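Local atomic coordinates of COPII coat assembly protein SEC16 (Saccharomyces cerevisiae, PDB entry 3MZK), a protein that helps start assembly of the COPII coat for vesicles leaving the endoplasmic reticulum, takes part in cargo selection and also acts in autophagy. Residues E322-M327 with I333-I338; L300-N305 with E337-I342. All coordinates share one frame; numbering follows the deposited sequence.

Contact 1: residues E322-M327 with I333-I338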
ATOM      1  N   GLU B 322       3.076  30.141   7.688  1.00 67.42           N
ATOM      2  CA  GLU B 322       2.223  30.974   8.536  1.00 63.88           C
ATOM      3  C   GLU B 322       1.286  31.846   7.698  1.00 61.64           C
ATOM      4  O   GLU B 322       0.133  32.075   8.072  1.00 53.87           O
ATOM      5  CB  GLU B 322       3.105  31.846   9.441  1.00 72.76           C
ATOM      6  CG  GLU B 322       2.410  32.496  10.630  1.00100.04           C
ATOM      7  CD  GLU B 322       3.366  33.332  11.484  1.00107.71           C
ATOM      8  OE1 GLU B 322       4.572  33.393  11.155  1.00 97.78           O
ATOM      9  OE2 GLU B 322       2.911  33.933  12.484  1.00107.54           O
ATOM     10  N   SER B 323       1.783  32.313   6.554  1.00 58.95           N
ATOM     11  CA  SER B 323       1.010  33.170   5.661  1.00 38.18           C
ATOM     12  C   SER B 323       1.623  33.227   4.265  1.00 37.87           C
ATOM     13  O   SER B 323       2.829  33.048   4.091  1.00 50.67           O
ATOM     14  CB  SER B 323       0.961  34.582   6.216  1.00 39.75           C
ATOM     15  OG  SER B 323       2.271  35.120   6.260  1.00 38.97           O
ATOM     16  N   ILE B 324       0.789  33.499   3.272  1.00 40.76           N
ATOM     17  CA  ILE B 324       1.265  33.660   1.903  1.00 54.62           C
ATOM     18  C   ILE B 324       1.831  35.072   1.721  1.00 54.80           C
ATOM     19  O   ILE B 324       1.085  36.048   1.664  1.00 52.71           O
ATOM     20  CB  ILE B 324       0.138  33.361   0.886  1.00 49.99           C
ATOM     21  CG1 ILE B 324      -0.493  31.999   1.197  1.00 47.28           C
ATOM     22  CG2 ILE B 324       0.666  33.393  -0.540  1.00 41.24           C
ATOM     23  CD1 ILE B 324      -1.649  31.647   0.315  1.00 53.39           C
ATOM     24  N   GLY B 325       3.156  35.172   1.648  1.00 34.60           N
ATOM     25  CA  GLY B 325       3.813  36.465   1.685  1.00 41.81           C
ATOM     26  C   GLY B 325       3.765  37.082   3.079  1.00 54.79           C
ATOM     27  O   GLY B 325       3.074  36.574   3.974  1.00 45.19           O
ATOM     28  N   ASN B 326       4.501  38.175   3.270  1.00 46.57           N
ATOM     29  CA  ASN B 326       4.519  38.856   4.563  1.00 43.28           C
ATOM     30  C   ASN B 326       3.122  39.172   5.065  1.00 36.65           C
ATOM     31  O   ASN B 326       2.336  39.846   4.384  1.00 35.16           O
ATOM     32  CB  ASN B 326       5.342  40.141   4.512  1.00 49.41           C
ATOM     33  CG  ASN B 326       5.390  40.847   5.853  1.00 47.15           C
ATOM     34  OD1 ASN B 326       4.429  41.505   6.256  1.00 54.14           O
ATOM     35  ND2 ASN B 326       6.508  40.711   6.554  1.00 42.48           N
ATOM     36  N   MET B 327       2.835  38.700   6.273  1.00 31.44           N
ATOM     37  CA  MET B 327       1.498  38.776   6.846  1.00 41.67           C
ATOM     38  C   MET B 327       0.860  40.175   6.842  1.00 38.67           C
ATOM     39  O   MET B 327      -0.365  40.292   6.844  1.00 41.97           O
ATOM     40  CB  MET B 327       1.502  38.175   8.251  1.00 40.30           C
ATOM     41  CG  MET B 327       0.131  38.036   8.869  1.00 59.07           C
ATOM     42  SD  MET B 327       0.040  36.641   9.998  1.00 66.60           S
ATOM     43  CE  MET B 327       1.737  36.539  10.552  1.00137.46           C
ATOM     44  N   ILE B 333      -3.171  39.303   3.075  1.00 39.02           N
ATOM     45  CA  ILE B 333      -4.483  39.249   3.706  1.00 45.94           C
ATOM     46  C   ILE B 333      -5.478  38.532   2.807  1.00 50.19           C
ATOM     47  O   ILE B 333      -6.178  37.617   3.241  1.00 49.33           O
ATOM     48  CB  ILE B 333      -5.024  40.653   4.006  1.00 46.24           C
ATOM     49  CG1 ILE B 333      -4.116  41.370   4.998  1.00 49.94           C
ATOM     50  CG2 ILE B 333      -6.445  40.578   4.551  1.00 34.54           C
ATOM     51  CD1 ILE B 333      -4.560  42.786   5.291  1.00 58.95           C
ATOM     52  N   LEU B 334      -5.531  38.957   1.549  1.00 49.48           N
ATOM     53  CA  LEU B 334      -6.489  38.428   0.591  1.00 47.98           C
ATOM     54  C   LEU B 334      -6.128  37.007   0.151  1.00 54.25           C
ATOM     55  O   LEU B 334      -6.971  36.108   0.173  1.00 62.23           O
ATOM     56  CB  LEU B 334      -6.599  39.363  -0.618  1.00 44.54           C
ATOM     57  CG  LEU B 334      -6.986  40.810  -0.295  1.00 45.88           C
ATOM     58  CD1 LEU B 334      -6.966  41.675  -1.537  1.00 46.15           C
ATOM     59  CD2 LEU B 334      -8.351  40.883   0.370  1.00 48.74           C
ATOM     60  N   TRP B 335      -4.877  36.806  -0.246  1.00 38.37           N
ATOM     61  CA  TRP B 335      -4.419  35.473  -0.608  1.00 42.94           C
ATOM     62  C   TRP B 335      -4.745  34.479   0.498  1.00 52.85           C
ATOM     63  O   TRP B 335      -5.342  33.433   0.240  1.00 56.67           O
ATOM     64  CB  TRP B 335      -2.921  35.465  -0.884  1.00 36.34           C
ATOM     65  CG  TRP B 335      -2.558  36.153  -2.145  1.00 43.77           C
ATOM     66  CD1 TRP B 335      -3.386  36.433  -3.191  1.00 41.24           C
ATOM     67  CD2 TRP B 335      -1.271  36.665  -2.502  1.00 51.26           C
ATOM     68  NE1 TRP B 335      -2.691  37.081  -4.184  1.00 43.45           N
ATOM     69  CE2 TRP B 335      -1.390  37.237  -3.784  1.00 46.11           C
ATOM     70  CE3 TRP B 335      -0.027  36.694  -1.860  1.00 49.56           C
ATOM     71  CZ2 TRP B 335      -0.313  37.829  -4.439  1.00 44.61           C
ATOM     72  CZ3 TRP B 335       1.042  37.283  -2.513  1.00 42.09           C
ATOM     73  CH2 TRP B 335       0.893  37.842  -3.789  1.00 47.89           C
ATOM     74  N   ASP B 336      -4.364  34.806   1.729  1.00 40.15           N
ATOM     75  CA  ASP B 336      -4.613  33.910   2.848  1.00 42.01           C
ATOM     76  C   ASP B 336      -6.085  33.553   3.001  1.00 57.14           C
ATOM     77  O   ASP B 336      -6.421  32.393   3.243  1.00 65.99           O
ATOM     78  CB  ASP B 336      -4.057  34.479   4.149  1.00 45.03           C
ATOM     79  CG  ASP B 336      -2.553  34.333   4.247  1.00 59.36           C
ATOM     80  OD1 ASP B 336      -2.001  33.491   3.510  1.00 48.50           O
ATOM     81  OD2 ASP B 336      -1.926  35.053   5.058  1.00 57.50           O
ATOM     82  N   GLU B 337      -6.970  34.532   2.847  1.00 51.86           N
ATOM     83  CA  GLU B 337      -8.397  34.251   2.992  1.00 58.43           C
ATOM     84  C   GLU B 337      -8.952  33.439   1.823  1.00 52.11           C
ATOM     85  O   GLU B 337      -9.802  32.569   2.008  1.00 53.26           O
ATOM     86  CB  GLU B 337      -9.211  35.528   3.193  1.00 54.10           C
ATOM     87  CG  GLU B 337     -10.681  35.245   3.431  1.00 63.98           C
ATOM     88  CD  GLU B 337     -11.431  36.439   3.975  1.00 70.25           C
ATOM     89  OE1 GLU B 337     -10.787  37.464   4.279  1.00 61.93           O
ATOM     90  OE2 GLU B 337     -12.671  36.343   4.102  1.00 73.82           O
ATOM     91  N   ILE B 338      -8.465  33.726   0.621  1.00 49.09           N
ATOM     92  CA  ILE B 338      -8.839  32.955  -0.560  1.00 54.35           C
ATOM     93  C   ILE B 338      -8.366  31.504  -0.445  1.00 58.92           C
ATOM     94  O   ILE B 338      -9.124  30.564  -0.716  1.00 57.74           O
ATOM     95  CB  ILE B 338      -8.266  33.587  -1.839  1.00 52.87           C
ATOM     96  CG1 ILE B 338      -8.954  34.930  -2.104  1.00 48.56           C
ATOM     97  CG2 ILE B 338      -8.424  32.637  -3.025  1.00 43.74           C
ATOM     98  CD1 ILE B 338      -8.389  35.706  -3.274  1.00 41.37           C
TER
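Asp336 grips the loop before its own helix through OD1, which accepts a hydrogen bond from the backbone N of Ile324. The N-to-OD1 distance is 2.8 Å and the N-H...O angle is 167°, so the bond is short and nearly straight, and it uses the syn lone pair of OD1. CB of Asp336 does not point straight at the loop, but with CG anti to the carbonyl carbon (chi1 -77°) the carboxylate end turns to it. The second oxygen is directed to helix 356-368, where OD2 accepts a hydrogen bond from Gln358 NE2; a weak one comes from Ser332 OG. The two oxygens thus tie the loop and a second helix to helix 330-344, within the Sec23-binding domain of Sec16.

Beside this polar bond, the side chain of Ile324 slides past that of Asp336 in the opposite direction and crosses that of Trp335 at about a right angle. Its CG2 branch, anti to the backbone N, approaches the indole obliquely, 3.6 Å from Trp335 CE3. The carbonyl O of Ile324 lies in the indole plane at the ring edge, 3.8 Å from CE3. Trp335 also meets Trp103 edge-to-face, and Ile102 of helix 101-111 touches both Ile324 and Trp335.

Within the loop, Ser323 OG donates to Gly325 O at 2.8 Å, nearly along the C=O axis, bracing the loop across Ile324. A chain of another protein packs on Asn326, Met327 and Trp335. With an N-H donor on each oxygen of its buried carboxylate, Asp336 is probably ionised, its negative charge stabilised by these neutral donors while Ile324 is kept against the indole.

Contact 2: residues L300-N305 with E337-I342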
ATOM      1  N   LEU B 300       5.130  26.804  -3.758  1.00 49.68           N
ATOM      2  CA  LEU B 300       5.201  25.348  -3.624  1.00 49.83           C
ATOM      3  C   LEU B 300       4.226  24.813  -2.581  1.00 43.21           C
ATOM      4  O   LEU B 300       3.570  23.799  -2.812  1.00 55.05           O
ATOM      5  CB  LEU B 300       6.627  24.875  -3.318  1.00 45.34           C
ATOM      6  CG  LEU B 300       7.725  25.425  -4.234  1.00 59.03           C
ATOM      7  CD1 LEU B 300       8.977  24.568  -4.152  1.00 58.71           C
ATOM      8  CD2 LEU B 300       7.235  25.520  -5.670  1.00 41.01           C
ATOM      9  N   PHE B 301       4.126  25.495  -1.443  1.00 49.13           N
ATOM     10  CA  PHE B 301       3.232  25.072  -0.362  1.00 53.72           C
ATOM     11  C   PHE B 301       1.772  25.112  -0.799  1.00 53.43           C
ATOM     12  O   PHE B 301       0.984  24.227  -0.449  1.00 52.74           O
ATOM     13  CB  PHE B 301       3.426  25.943   0.888  1.00 52.47           C
ATOM     14  CG  PHE B 301       4.769  25.780   1.541  1.00 53.84           C
ATOM     15  CD1 PHE B 301       5.474  24.592   1.424  1.00 50.92           C
ATOM     16  CD2 PHE B 301       5.330  26.822   2.265  1.00 48.24           C
ATOM     17  CE1 PHE B 301       6.718  24.441   2.030  1.00 58.44           C
ATOM     18  CE2 PHE B 301       6.577  26.678   2.873  1.00 47.89           C
ATOM     19  CZ  PHE B 301       7.271  25.485   2.756  1.00 51.84           C
ATOM     20  N   ILE B 302       1.421  26.147  -1.557  1.00 37.49           N
ATOM     21  CA  ILE B 302       0.081  26.279  -2.118  1.00 48.38           C
ATOM     22  C   ILE B 302      -0.252  25.111  -3.050  1.00 56.39           C
ATOM     23  O   ILE B 302      -1.297  24.464  -2.915  1.00 48.12           O
ATOM     24  CB  ILE B 302      -0.062  27.598  -2.891  1.00 58.42           C
ATOM     25  CG1 ILE B 302      -0.023  28.780  -1.922  1.00 55.18           C
ATOM     26  CG2 ILE B 302      -1.351  27.613  -3.690  1.00 51.47           C
ATOM     27  CD1 ILE B 302       0.241  30.119  -2.588  1.00 48.26           C
ATOM     28  N   ILE B 303       0.641  24.841  -3.996  1.00 55.37           N
ATOM     29  CA  ILE B 303       0.457  23.720  -4.908  1.00 47.59           C
ATOM     30  C   ILE B 303       0.321  22.420  -4.129  1.00 52.78           C
ATOM     31  O   ILE B 303      -0.478  21.556  -4.481  1.00 50.32           O
ATOM     32  CB  ILE B 303       1.628  23.592  -5.891  1.00 38.87           C
ATOM     33  CG1 ILE B 303       1.758  24.857  -6.735  1.00 39.55           C
ATOM     34  CG2 ILE B 303       1.438  22.386  -6.789  1.00 45.31           C
ATOM     35  CD1 ILE B 303       3.005  24.884  -7.585  1.00 38.15           C
ATOM     36  N   GLY B 304       1.107  22.289  -3.065  1.00 53.98           N
ATOM     37  CA  GLY B 304       1.099  21.086  -2.255  1.00 49.14           C
ATOM     38  C   GLY B 304      -0.077  21.021  -1.305  1.00 54.38           C
ATOM     39  O   GLY B 304      -0.242  20.046  -0.577  1.00 64.53           O
ATOM     40  N   ASN B 305      -0.901  22.062  -1.323  1.00 63.05           N
ATOM     41  CA  ASN B 305      -2.024  22.182  -0.395  1.00 61.74           C
ATOM     42  C   ASN B 305      -1.624  22.086   1.072  1.00 61.07           C
ATOM     43  O   ASN B 305      -2.355  21.520   1.885  1.00 62.77           O
ATOM     44  CB  ASN B 305      -3.114  21.158  -0.707  1.00 48.21           C
ATOM     45  CG  ASN B 305      -4.194  21.724  -1.598  1.00 67.20           C
ATOM     46  OD1 ASN B 305      -3.928  22.574  -2.445  1.00 73.85           O
ATOM     47  ND2 ASN B 305      -5.427  21.274  -1.398  1.00 77.70           N
ATOM     48  N   GLU B 337      -6.970  34.532   2.847  1.00 51.86           N
ATOM     49  CA  GLU B 337      -8.397  34.251   2.992  1.00 58.43           C
ATOM     50  C   GLU B 337      -8.952  33.439   1.823  1.00 52.11           C
ATOM     51  O   GLU B 337      -9.802  32.569   2.008  1.00 53.26           O
ATOM     52  CB  GLU B 337      -9.211  35.528   3.193  1.00 54.10           C
ATOM     53  CG  GLU B 337     -10.681  35.245   3.431  1.00 63.98           C
ATOM     54  CD  GLU B 337     -11.431  36.439   3.975  1.00 70.25           C
ATOM     55  OE1 GLU B 337     -10.787  37.464   4.279  1.00 61.93           O
ATOM     56  OE2 GLU B 337     -12.671  36.343   4.102  1.00 73.82           O
ATOM     57  N   ILE B 338      -8.465  33.726   0.621  1.00 49.09           N
ATOM     58  CA  ILE B 338      -8.839  32.955  -0.560  1.00 54.35           C
ATOM     59  C   ILE B 338      -8.366  31.504  -0.445  1.00 58.92           C
ATOM     60  O   ILE B 338      -9.124  30.564  -0.716  1.00 57.74           O
ATOM     61  CB  ILE B 338      -8.266  33.587  -1.839  1.00 52.87           C
ATOM     62  CG1 ILE B 338      -8.954  34.930  -2.104  1.00 48.56           C
ATOM     63  CG2 ILE B 338      -8.424  32.637  -3.025  1.00 43.74           C
ATOM     64  CD1 ILE B 338      -8.389  35.706  -3.274  1.00 41.37           C
ATOM     65  N   TYR B 339      -7.114  31.331  -0.035  1.00 52.49           N
ATOM     66  CA  TYR B 339      -6.550  30.006   0.181  1.00 47.73           C
ATOM     67  C   TYR B 339      -7.385  29.247   1.206  1.00 53.52           C
ATOM     68  O   TYR B 339      -7.580  28.040   1.085  1.00 61.43           O
ATOM     69  CB  TYR B 339      -5.100  30.127   0.649  1.00 50.37           C
ATOM     70  CG  TYR B 339      -4.322  28.833   0.669  1.00 51.44           C
ATOM     71  CD1 TYR B 339      -4.226  28.038  -0.470  1.00 56.18           C
ATOM     72  CD2 TYR B 339      -3.654  28.419   1.819  1.00 42.55           C
ATOM     73  CE1 TYR B 339      -3.502  26.851  -0.462  1.00 35.69           C
ATOM     74  CE2 TYR B 339      -2.925  27.235   1.838  1.00 46.62           C
ATOM     75  CZ  TYR B 339      -2.854  26.457   0.694  1.00 48.22           C
ATOM     76  OH  TYR B 339      -2.137  25.283   0.705  1.00 53.43           O
ATOM     77  N   GLU B 340      -7.894  29.959   2.206  1.00 53.49           N
ATOM     78  CA  GLU B 340      -8.740  29.332   3.217  1.00 60.36           C
ATOM     79  C   GLU B 340     -10.066  28.895   2.612  1.00 72.51           C
ATOM     80  O   GLU B 340     -10.538  27.781   2.855  1.00 78.60           O
ATOM     81  CB  GLU B 340      -8.994  30.288   4.378  1.00 58.44           C
ATOM     82  CG  GLU B 340      -9.823  29.691   5.498  1.00 49.26           C
ATOM     83  CD  GLU B 340     -10.184  30.713   6.556  1.00 70.90           C
ATOM     84  OE1 GLU B 340     -10.636  31.816   6.181  1.00 73.15           O
ATOM     85  OE2 GLU B 340     -10.011  30.421   7.759  1.00 75.79           O
ATOM     86  N   TYR B 341     -10.668  29.780   1.823  1.00 65.16           N
ATOM     87  CA  TYR B 341     -11.927  29.472   1.162  1.00 59.90           C
ATOM     88  C   TYR B 341     -11.806  28.195   0.337  1.00 66.46           C
ATOM     89  O   TYR B 341     -12.715  27.371   0.327  1.00 60.83           O
ATOM     90  CB  TYR B 341     -12.369  30.637   0.278  1.00 55.50           C
ATOM     91  CG  TYR B 341     -13.714  30.432  -0.380  1.00 60.54           C
ATOM     92  CD1 TYR B 341     -14.882  30.446   0.371  1.00 65.93           C
ATOM     93  CD2 TYR B 341     -13.818  30.229  -1.754  1.00 51.07           C
ATOM     94  CE1 TYR B 341     -16.116  30.260  -0.223  1.00 63.72           C
ATOM     95  CE2 TYR B 341     -15.050  30.046  -2.359  1.00 53.62           C
ATOM     96  CZ  TYR B 341     -16.195  30.063  -1.587  1.00 65.71           C
ATOM     97  OH  TYR B 341     -17.423  29.881  -2.177  1.00 73.41           O
ATOM     98  N   ILE B 342     -10.679  28.036  -0.347  1.00 68.74           N
ATOM     99  CA  ILE B 342     -10.451  26.860  -1.182  1.00 63.31           C
ATOM    100  C   ILE B 342     -10.482  25.570  -0.356  1.00 66.88           C
ATOM    101  O   ILE B 342     -11.082  24.572  -0.764  1.00 62.94           O
ATOM    102  CB  ILE B 342      -9.122  26.976  -1.956  1.00 59.26           C
ATOM    103  CG1 ILE B 342      -9.219  28.087  -3.003  1.00 57.91           C
ATOM    104  CG2 ILE B 342      -8.771  25.665  -2.620  1.00 48.44           C
ATOM    105  CD1 ILE B 342      -7.899  28.435  -3.637  1.00 63.38           C
TER
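Tyr339 reaches from helix 330-344 to the C-terminal end of helix 294-303. The side chain leaves its helix with CG anti to the backbone N (chi1 -169°), and this extended course carries OH to 3.3 Å from Asn305 C and 3.5 Å from Phe301 O. Neither pair is a hydrogen bond; the hydroxyl is instead hydrogen-bonded to Val306 O, just past the segment.

Ile302 supplies the apolar side of the contact, its side chain and that of Tyr339 crossing obliquely. Its CG1 is anti to the carbonyl carbon (chi1 -69°), which leaves CG2 anti to the backbone N. CG1 sits 4.2 Å above one face of the Tyr339 ring, displaced toward the rim, while CG2 comes within 4.0 Å of CE1. Both branches of Ile302, the CG1 methylene and the CG2 methyl, therefore meet the ring. Asn305 CA approaches the ring at its edge, near the ring plane.

That position follows from the chain turn: Asn305 has positive phi (55°) and its N bonds to Ile302 O at 2.9 Å. The Asn305 amide itself is engaged by Lys109 through OD1. This is a Schellman motif closing helix 294-303, packed against a tyrosine from a later helix of the largely helical Sec23-binding domain.

Overall arrangement
Contacts 1 and 2 lie side by side on helix 330-344, their centres about 9 Å apart; their segments overlap at Glu337 and Ile338, though neither residue makes either contact. Ile324 joins them directly: its CD1 is 3.8 Å from Tyr339 CB and 3.8 Å from Ile302 CD1, so the loop residue of contact 1 packs on both partners of contact 2. The long connection from helix 294-303 to helix 330-344 is pinned at two points, by the carboxylate of Asp336 near its end and by the phenol of Tyr339 at its start. Helix 101-111 touches both contacts, through Ile102 in contact 1 and Leu105 and Lys109 in contact 2. Another protein chain reaches contact 1 but not contact 2.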